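Local coordinates for 16S rRNA processing protein (Pseudomonas aeruginosa, PDB 2F1L) that probably acts as an accessory factor in the last step of 30S ribosomal subunit assembly and in efficient processing of 16S rRNA, at residues Asp144-Lys149 against Arg160-Thr165. Sequence-based numbering, arbitrary orientation.
Sequences DVMVVK and RLLPYT
Met146 is a selenomethionine whose chain runs out extended and then bends at its last torsion (chi3 -60°), which swings CE over toward the partner strand, onto Leu162, while Tyr164, with CG anti to the backbone N (chi1 -177°), turns the edge of its ring to SE of Met146. SE lies in the plane of that ring, 4.0 Å from Tyr164 CD1, an edge-on Met-aromatic contact; CE of Met146 reaches Leu162 CB. On the other face of the sheet Leu161 fits between two valines. Its CB meets Val145 CG1 at 3.8 Å, and its CD2 lies alongside Val147 CG2.

The backbones between these two layers form an antiparallel hairpin. Met146 and Leu162 are a hydrogen-bonded pair, as are Val148 and Arg160, and Met146 N to Leu162 O, at 2.8 Å, is nearly straight (174°). Pro163 falls opposite Val145 at a non-hydrogen-bonded position, so its lack of an N-H costs no bond across this pair; beyond it Tyr164 N bonds to Asp144 O at 2.8 Å, and Tyr164 then centres an inverse gamma turn. Arg160 sends its guanidinium away from the hairpin to a salt bridge with Asp156.

Within the PRC-barrel domain, strand 145-149 is hydrogen-bonded along its other edge to strand 130-138. Met146 and Leu162 face inward onto Met179 and Val181 of strand 178-181, whereas Val145 and Leu161 pack against Phe41 and Lys25 of the second subunit.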
loop_
_atom_site.group_PDB
_atom_site.type_symbol
_atom_site.label_atom_id
_atom_site.label_comp_id
_atom_site.label_asym_id
_atom_site.label_seq_id
_atom_site.Cartn_x
_atom_site.Cartn_y
_atom_site.Cartn_z
ATOM N N ASP A 144 -3.597 -3.517 7.713
ATOM C CA ASP A 144 -4.779 -4.353 7.806
ATOM C C ASP A 144 -5.255 -4.810 6.429
ATOM O O ASP A 144 -5.082 -4.110 5.433
ATOM C CB ASP A 144 -5.886 -3.582 8.492
ATOM C CG ASP A 144 -5.568 -3.269 9.929
ATOM O OD1 ASP A 144 -4.912 -4.111 10.575
ATOM O OD2 ASP A 144 -5.987 -2.192 10.420
ATOM N N VAL A 145 -5.865 -5.979 6.374
ATOM C CA VAL A 145 -6.380 -6.510 5.126
ATOM C C VAL A 145 -7.869 -6.597 5.224
ATOM O O VAL A 145 -8.406 -6.941 6.270
ATOM C CB VAL A 145 -5.799 -7.903 4.859
ATOM C CG1 VAL A 145 -6.569 -8.607 3.769
ATOM C CG2 VAL A 145 -4.291 -7.781 4.491
HETATM N N MSE A 146 -8.546 -6.293 4.130
HETATM C CA MSE A 146 -9.997 -6.402 4.037
HETATM C C MSE A 146 -10.349 -7.663 3.311
HETATM O O MSE A 146 -9.907 -7.885 2.198
HETATM C CB MSE A 146 -10.556 -5.237 3.269
HETATM C CG MSE A 146 -10.298 -3.933 3.933
HETATM SE SE MSE A 146 -10.559 -2.382 2.688
HETATM C CE MSE A 146 -9.256 -2.704 1.249
ATOM N N VAL A 147 -11.155 -8.497 3.952
ATOM C CA VAL A 147 -11.662 -9.712 3.326
ATOM C C VAL A 147 -12.936 -9.318 2.601
ATOM O O VAL A 147 -13.934 -8.962 3.236
ATOM C CB VAL A 147 -11.942 -10.858 4.369
ATOM C CG1 VAL A 147 -12.358 -12.139 3.674
ATOM C CG2 VAL A 147 -10.721 -11.139 5.179
ATOM N N VAL A 148 -12.874 -9.363 1.268
ATOM C CA VAL A 148 -13.998 -9.008 0.384
ATOM C C VAL A 148 -14.700 -10.263 -0.131
ATOM O O VAL A 148 -14.085 -11.086 -0.820
ATOM C CB VAL A 148 -13.484 -8.174 -0.761
ATOM C CG1 VAL A 148 -14.634 -7.787 -1.670
ATOM C CG2 VAL A 148 -12.816 -6.896 -0.188
ATOM N N LYS A 149 -15.960 -10.450 0.267
ATOM C CA LYS A 149 -16.728 -11.669 -0.078
ATOM C C LYS A 149 -17.584 -11.303 -1.278
ATOM O O LYS A 149 -18.081 -10.190 -1.361
ATOM C CB LYS A 149 -17.614 -12.164 1.087
ATOM N N ARG A 160 -11.590 -11.850 -2.178
ATOM C CA ARG A 160 -10.378 -11.109 -2.402
ATOM C C ARG A 160 -9.844 -10.491 -1.131
ATOM O O ARG A 160 -10.560 -10.293 -0.174
ATOM C CB ARG A 160 -10.628 -10.020 -3.437
ATOM C CG ARG A 160 -10.789 -10.537 -4.838
ATOM C CD ARG A 160 -11.084 -9.400 -5.750
ATOM N NE ARG A 160 -11.163 -9.798 -7.154
ATOM C CZ ARG A 160 -12.234 -10.357 -7.685
ATOM N NH1 ARG A 160 -13.293 -10.616 -6.925
ATOM N NH2 ARG A 160 -12.249 -10.676 -8.962
ATOM N N LEU A 161 -8.567 -10.167 -1.133
ATOM C CA LEU A 161 -7.943 -9.661 0.072
ATOM C C LEU A 161 -7.152 -8.407 -0.258
ATOM O O LEU A 161 -6.076 -8.467 -0.893
ATOM C CB LEU A 161 -7.048 -10.738 0.648
ATOM C CG LEU A 161 -7.855 -11.961 1.035
ATOM C CD1 LEU A 161 -7.064 -13.205 0.687
ATOM C CD2 LEU A 161 -8.240 -11.919 2.505
ATOM N N LEU A 162 -7.711 -7.270 0.138
ATOM C CA LEU A 162 -7.187 -5.981 -0.282
ATOM C C LEU A 162 -6.523 -5.325 0.900
ATOM O O LEU A 162 -6.997 -5.430 2.002
ATOM C CB LEU A 162 -8.287 -5.102 -0.830
ATOM C CG LEU A 162 -8.694 -5.325 -2.288
ATOM C CD1 LEU A 162 -9.152 -6.724 -2.545
ATOM C CD2 LEU A 162 -9.810 -4.335 -2.639
ATOM N N PRO A 163 -5.400 -4.658 0.668
ATOM C CA PRO A 163 -4.716 -3.924 1.734
ATOM C C PRO A 163 -5.439 -2.626 2.051
ATOM O O PRO A 163 -5.890 -1.912 1.136
ATOM C CB PRO A 163 -3.357 -3.641 1.121
ATOM C CG PRO A 163 -3.653 -3.484 -0.337
ATOM C CD PRO A 163 -4.724 -4.514 -0.635
ATOM N N TYR A 164 -5.589 -2.328 3.330
ATOM C CA TYR A 164 -6.226 -1.067 3.737
ATOM C C TYR A 164 -5.131 -0.012 3.755
ATOM O O TYR A 164 -4.503 0.248 4.789
ATOM C CB TYR A 164 -6.904 -1.180 5.123
ATOM C CG TYR A 164 -7.618 0.089 5.512
ATOM C CD1 TYR A 164 -8.861 0.401 5.001
ATOM C CD2 TYR A 164 -7.019 1.010 6.346
ATOM C CE1 TYR A 164 -9.508 1.588 5.329
ATOM C CE2 TYR A 164 -7.633 2.187 6.663
ATOM C CZ TYR A 164 -8.887 2.476 6.158
ATOM O OH TYR A 164 -9.492 3.676 6.508
ATOM N N THR A 165 -4.863 0.530 2.583
ATOM C CA THR A 165 -3.920 1.635 2.393
ATOM C C THR A 165 -4.490 2.536 1.302
ATOM O O THR A 165 -5.352 2.112 0.531
ATOM C CB THR A 165 -2.586 1.150 1.853
ATOM O OG1 THR A 165 -2.775 0.599 0.534
ATOM C CG2 THR A 165 -1.998 0.098 2.751
HETATM O O HOH W 1 -3.710 -0.734 7.969
#